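Local coordinates for protein S12 family peptidase (Streptomyces sp. 82F2, PDB 3WWX) that probably hydrolyses amide bonds with selectivity for D-configured substrates, as a serine amidohydrolase of the beta-lactamase-like S12 peptidase family, at residues Lys336-Glu339 against Ala340-Gly344; Val281-Leu285 against Gly286-Asp290; Pro136-Leu139 against Val140-Ala143. One frame throughout, in Å; residues are numbered along the deposited sequence.

How the interactions relate
Following the chain from the N terminus, interaction 3 comes first, a single run of helix 136-144 packed on helix 160-174. Interaction 2 follows at residues 281-290, where the chain turns back on itself and pairs strand 282-283 with strand 288-291; this hairpin lies toward one end of the large antiparallel sheet. Interaction 1 comes last, in helix 334-343, which packs on that sheet and beside helix 8-19. The three lie in series along the chain; none nests in or crosses another. Interactions 1 and 2 approach to about 6 Å between nearest atoms, whereas interactions 1 and 3, with centres about 38 Å apart, lie on opposite sides of the chain's centre.

Interaction 1: Lys336-Glu339 against Ala340-Gly344; sequences KVIE and AEFCG
I338 and F342 sit one turn apart on the last turns of helix 334-343, the C-terminal alpha-helix that packs against the large antiparallel sheet of this beta-lactamase-like fold. Their side chains cross at an angle, I338 CG2 meeting the ring at F342 CD2, 3.9 Å away. F342 CG lies anti to its own carbonyl carbon (chi1 -69°), which turns one ring edge toward the preceding turn. I338 O lies near the ring plane at that edge, 3.3 Å from F342 CD2, and the same oxygen accepts the F342 N-H at 2.9 Å in a nearly straight bond (168° at the hydrogen). On this packed side both residues lean on L322 of strand 320-326 and on Q313 of strand 308-315, while A340 and V337 face helix 8-19. E341 is buried too: its two carboxylate oxygens are held by H7, T10 and H320, and its CG lies over one face of the F342 ring, off toward the rim.

The other flank is looser. K336 reaches outward to a salt bridge with D333, and G344, the first residue to leave helical geometry, is exposed with positive phi. Between these extremes the C343 N-H bonds to E339 O at 2.9 Å, and the disulfide from C343 to C294 ties the helix end to the loop before strand 297-305. The E339 chain bends at chi2 (-83°), bringing OE1 alongside C343, 3.7 Å from its CB; S293 and T345 hydrogen-bond that same oxygen, and C343 SG lies 3.8 Å from E339 OE1.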
# COMPACT_ATOMS: atom_id res chain seq x y z
N LYS A 336 -17.23 1.09 3.51
CA LYS A 336 -18.24 1.41 4.51
C LYS A 336 -17.62 2.04 5.76
O LYS A 336 -18.21 2.90 6.39
CB LYS A 336 -19.03 0.16 4.90
CG LYS A 336 -20.03 -0.31 3.87
CD LYS A 336 -20.94 -1.39 4.48
CE LYS A 336 -21.94 -1.93 3.47
NZ LYS A 336 -21.26 -2.46 2.26
N VAL A 337 -16.42 1.60 6.15
CA VAL A 337 -15.76 2.15 7.32
C VAL A 337 -15.34 3.60 7.05
O VAL A 337 -15.49 4.47 7.90
CB VAL A 337 -14.54 1.29 7.73
CG1 VAL A 337 -13.85 1.89 8.95
CG2 VAL A 337 -14.98 -0.16 8.04
N ILE A 338 -14.82 3.83 5.85
CA ILE A 338 -14.38 5.17 5.43
C ILE A 338 -15.57 6.13 5.38
O ILE A 338 -15.51 7.25 5.91
CB ILE A 338 -13.65 5.10 4.09
CG1 ILE A 338 -12.33 4.32 4.23
CG2 ILE A 338 -13.36 6.50 3.56
CD1 ILE A 338 -11.71 3.88 2.90
N GLU A 339 -16.67 5.69 4.77
CA GLU A 339 -17.87 6.51 4.70
C GLU A 339 -18.43 6.79 6.08
O GLU A 339 -18.88 7.90 6.37
CB GLU A 339 -18.91 5.85 3.80
CG GLU A 339 -18.70 6.08 2.34
CD GLU A 339 -19.26 7.41 1.85
OE1 GLU A 339 -20.09 8.01 2.55
OE2 GLU A 339 -18.87 7.81 0.74
N ALA A 340 -18.43 5.79 6.96
CA ALA A 340 -18.95 5.99 8.31
C ALA A 340 -18.15 7.06 9.04
O ALA A 340 -18.69 7.98 9.66
CB ALA A 340 -18.92 4.69 9.07
N GLU A 341 -16.83 6.96 8.95
CA GLU A 341 -15.97 7.86 9.68
C GLU A 341 -16.03 9.28 9.13
O GLU A 341 -16.17 10.23 9.92
CB GLU A 341 -14.53 7.36 9.65
CG GLU A 341 -13.51 8.28 10.35
CD GLU A 341 -13.81 8.52 11.82
OE1 GLU A 341 -13.47 9.61 12.33
OE2 GLU A 341 -14.35 7.62 12.50
N PHE A 342 -15.91 9.45 7.83
CA PHE A 342 -15.79 10.80 7.26
C PHE A 342 -17.13 11.45 6.95
O PHE A 342 -17.20 12.68 6.86
CB PHE A 342 -14.89 10.79 6.04
CG PHE A 342 -13.45 10.53 6.38
CD1 PHE A 342 -12.62 11.55 6.82
CD2 PHE A 342 -12.94 9.25 6.28
CE1 PHE A 342 -11.30 11.28 7.14
CE2 PHE A 342 -11.63 8.99 6.63
CZ PHE A 342 -10.81 10.00 7.05
N CYS A 343 -18.19 10.65 6.78
CA CYS A 343 -19.52 11.18 6.44
C CYS A 343 -20.61 10.80 7.42
O CYS A 343 -21.75 11.29 7.29
CB CYS A 343 -19.91 10.73 5.03
SG CYS A 343 -18.85 11.39 3.75
N GLY A 344 -20.29 9.96 8.41
CA GLY A 344 -21.28 9.51 9.37
C GLY A 344 -22.31 8.56 8.78
O GLY A 344 -23.37 8.36 9.36

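Interaction 2: Val281-Leu285 against Gly286-Asp290; sequences VGYGL and GLMKD
Y283 and M288 face each other across an antiparallel beta hairpin, a non-hydrogen-bonded pair with both side chains on the same face of the sheet. They cross at a slant: the thioether stands at the edge of the phenol, M288 SD 5.1 Å from the centroid of the Y283 ring and 75° off its normal, a Met-aromatic contact. The Y283 ring gets there because CG is anti to the backbone N (chi1 -162°), which swings it along the strand toward the turn. M288 CG takes the place anti to the carbonyl carbon, and the chain bends only at chi3. One ring face is approached by L287 O, 4.0 Å above the plane and toward the rim, and the hydroxyl end reaches the turn, with Y283 OH 3.6 Å from G286 CA.

On the opposite sheet face K289 passes beside G282, which has no side chain there; K289 CG lies 3.7 Å from G282 N, and beyond it the lysine runs extended. At the open end of the hairpin V281 and D290 meet obliquely, V281 CG2 resting 3.3 Å from D290 OD1. Paired bonds between G282 and K289 hold the strands in register, and G284 N donates to L287 O at 2.7 Å. G286, with positive phi, turns the chain.

Further out, the Y283 hydroxyl is hydrogen-bonded to H301 and its ring meets H104 edge-to-face. M288 and D290 pair through their backbones with strand 297-305, and Y283 with V272 of strand 272-273, while L285 packs on helices 55-68 and 98-102.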
# COMPACT_ATOMS: atom_id res chain seq x y z
N VAL A 281 -12.18 9.76 -8.26
CA VAL A 281 -11.12 8.90 -7.73
C VAL A 281 -9.89 9.16 -8.58
O VAL A 281 -9.95 9.11 -9.81
CB VAL A 281 -11.50 7.41 -7.78
CG1 VAL A 281 -10.35 6.53 -7.26
CG2 VAL A 281 -12.74 7.17 -6.96
N GLY A 282 -8.78 9.48 -7.92
CA GLY A 282 -7.55 9.76 -8.64
C GLY A 282 -6.39 9.04 -7.99
O GLY A 282 -6.43 8.75 -6.78
N TYR A 283 -5.38 8.71 -8.79
CA TYR A 283 -4.16 8.10 -8.25
C TYR A 283 -2.98 9.00 -8.57
O TYR A 283 -2.74 9.32 -9.74
CB TYR A 283 -3.96 6.70 -8.82
CG TYR A 283 -3.00 5.85 -8.00
CD1 TYR A 283 -1.64 6.02 -8.10
CD2 TYR A 283 -3.48 4.90 -7.10
CE1 TYR A 283 -0.76 5.28 -7.33
CE2 TYR A 283 -2.61 4.15 -6.32
CZ TYR A 283 -1.25 4.34 -6.44
OH TYR A 283 -0.40 3.56 -5.68
N GLY A 284 -2.26 9.41 -7.53
CA GLY A 284 -1.10 10.26 -7.66
C GLY A 284 0.17 9.44 -7.55
O GLY A 284 0.27 8.39 -8.18
N LEU A 285 1.14 9.89 -6.75
CA LEU A 285 2.39 9.16 -6.62
C LEU A 285 2.32 8.28 -5.39
O LEU A 285 2.61 8.72 -4.28
CB LEU A 285 3.60 10.09 -6.60
CG LEU A 285 3.67 11.05 -7.80
CD1 LEU A 285 4.90 11.96 -7.68
CD2 LEU A 285 3.66 10.33 -9.15
N GLY A 286 1.89 7.04 -5.57
CA GLY A 286 1.73 6.12 -4.43
C GLY A 286 0.69 6.60 -3.41
O GLY A 286 0.83 6.35 -2.20
N LEU A 287 -0.32 7.33 -3.90
CA LEU A 287 -1.31 7.97 -3.04
C LEU A 287 -2.58 8.15 -3.83
O LEU A 287 -2.50 8.51 -5.00
CB LEU A 287 -0.77 9.32 -2.57
CG LEU A 287 -1.62 10.07 -1.54
CD1 LEU A 287 -1.60 9.38 -0.16
CD2 LEU A 287 -1.14 11.49 -1.43
N MET A 288 -3.73 7.90 -3.23
CA MET A 288 -5.02 7.99 -3.92
C MET A 288 -5.88 9.06 -3.30
O MET A 288 -5.76 9.31 -2.11
CB MET A 288 -5.76 6.67 -3.77
CG MET A 288 -5.34 5.65 -4.75
SD MET A 288 -6.46 4.24 -4.75
CE MET A 288 -6.32 3.71 -3.05
N LYS A 289 -6.75 9.68 -4.10
CA LYS A 289 -7.78 10.58 -3.60
C LYS A 289 -9.15 10.04 -3.95
O LYS A 289 -9.32 9.33 -4.94
CB LYS A 289 -7.61 11.99 -4.16
CG LYS A 289 -8.12 12.19 -5.56
CD LYS A 289 -8.09 13.65 -6.00
CE LYS A 289 -8.60 13.76 -7.42
NZ LYS A 289 -8.58 15.15 -7.94
N ASP A 290 -10.15 10.37 -3.13
CA ASP A 290 -11.52 9.98 -3.41
C ASP A 290 -12.38 11.06 -2.80
O ASP A 290 -12.03 11.62 -1.78
CB ASP A 290 -11.82 8.62 -2.77
CG ASP A 290 -13.14 8.01 -3.24
OD1 ASP A 290 -13.79 8.56 -4.15
OD2 ASP A 290 -13.50 6.96 -2.67

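Interaction 3: Pro136-Leu139 against Val140-Ala143; sequences PKQL and VAVA
Q138 and V142 cross one turn apart in helix 136-144, a short alpha-helix opened by a proline. The Q138 chain starts anti to the backbone N and then bends at chi2 (68°), carrying its amide forward along the exposed flank, toward the next turn. There Q138 NE2 comes within 3.9 Å of A141 CB, with V142 CG2 slightly farther off; these are plain van der Waals touches.

Beneath them runs the helical backbone. V140 N donates to P136 O at 3.0 Å and A141 N to K137 O at 2.9 Å; V142 N bonds to Q138 O, and A143 N reaches L139 O only weakly, at 3.4 Å. At the first turn Q138 N donates to T135 OG1, just before the helix.

The two flanks differ in what surrounds them. Q138 and A141 are exposed, whereas L139 packs on Y111 and W134, and V140 is buried against V85 and against L165 and M168 of helix 160-174, where P136 also meets V164. One methyl of V140 stays within the helix's own turn: placed anti to the carbonyl carbon, V140 CG2 rests 3.4 Å from P136 O.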
# COMPACT_ATOMS: atom_id res chain seq x y z
N PRO A 136 13.99 -8.68 -5.56
CA PRO A 136 13.33 -7.73 -6.45
C PRO A 136 13.61 -8.06 -7.92
O PRO A 136 12.68 -8.02 -8.72
CB PRO A 136 13.90 -6.38 -6.04
CG PRO A 136 14.20 -6.58 -4.54
CD PRO A 136 14.69 -8.01 -4.45
N LYS A 137 14.83 -8.41 -8.28
CA LYS A 137 15.11 -8.71 -9.67
C LYS A 137 14.35 -9.96 -10.13
O LYS A 137 13.95 -10.04 -11.30
CB LYS A 137 16.63 -8.83 -9.94
CG LYS A 137 17.33 -9.84 -9.08
CD LYS A 137 18.86 -9.83 -9.34
CE LYS A 137 19.58 -10.86 -8.47
NZ LYS A 137 21.01 -11.03 -8.85
N GLN A 138 14.13 -10.92 -9.24
CA GLN A 138 13.32 -12.09 -9.61
C GLN A 138 11.87 -11.70 -9.90
O GLN A 138 11.26 -12.21 -10.84
CB GLN A 138 13.38 -13.18 -8.54
CG GLN A 138 12.53 -14.42 -8.86
CD GLN A 138 13.06 -15.20 -10.03
OE1 GLN A 138 14.01 -15.97 -9.89
NE2 GLN A 138 12.47 -15.00 -11.20
N LEU A 139 11.30 -10.83 -9.08
CA LEU A 139 9.94 -10.37 -9.33
C LEU A 139 9.83 -9.63 -10.66
O LEU A 139 8.89 -9.82 -11.42
CB LEU A 139 9.48 -9.48 -8.17
CG LEU A 139 9.39 -10.19 -6.81
CD1 LEU A 139 9.02 -9.18 -5.74
CD2 LEU A 139 8.41 -11.37 -6.83
N VAL A 140 10.79 -8.76 -10.96
CA VAL A 140 10.77 -8.05 -12.22
C VAL A 140 10.93 -9.05 -13.38
O VAL A 140 10.24 -8.94 -14.40
CB VAL A 140 11.85 -6.96 -12.25
CG1 VAL A 140 11.97 -6.34 -13.62
CG2 VAL A 140 11.56 -5.89 -11.18
N ALA A 141 11.79 -10.05 -13.22
CA ALA A 141 11.97 -11.06 -14.27
C ALA A 141 10.65 -11.74 -14.61
O ALA A 141 10.36 -11.99 -15.79
CB ALA A 141 12.98 -12.12 -13.85
N VAL A 142 9.85 -12.05 -13.60
CA VAL A 142 8.57 -12.67 -13.82
C VAL A 142 7.72 -11.82 -14.79
O VAL A 142 7.11 -12.33 -15.73
CB VAL A 142 7.82 -12.90 -12.48
CG1 VAL A 142 6.36 -13.25 -12.70
CG2 VAL A 142 8.49 -13.98 -11.67
N ALA A 143 7.69 -10.52 -14.55
CA ALA A 143 6.94 -9.61 -15.41
C ALA A 143 7.50 -9.48 -16.81
O ALA A 143 6.74 -9.29 -17.76
CB ALA A 143 6.85 -8.23 -14.74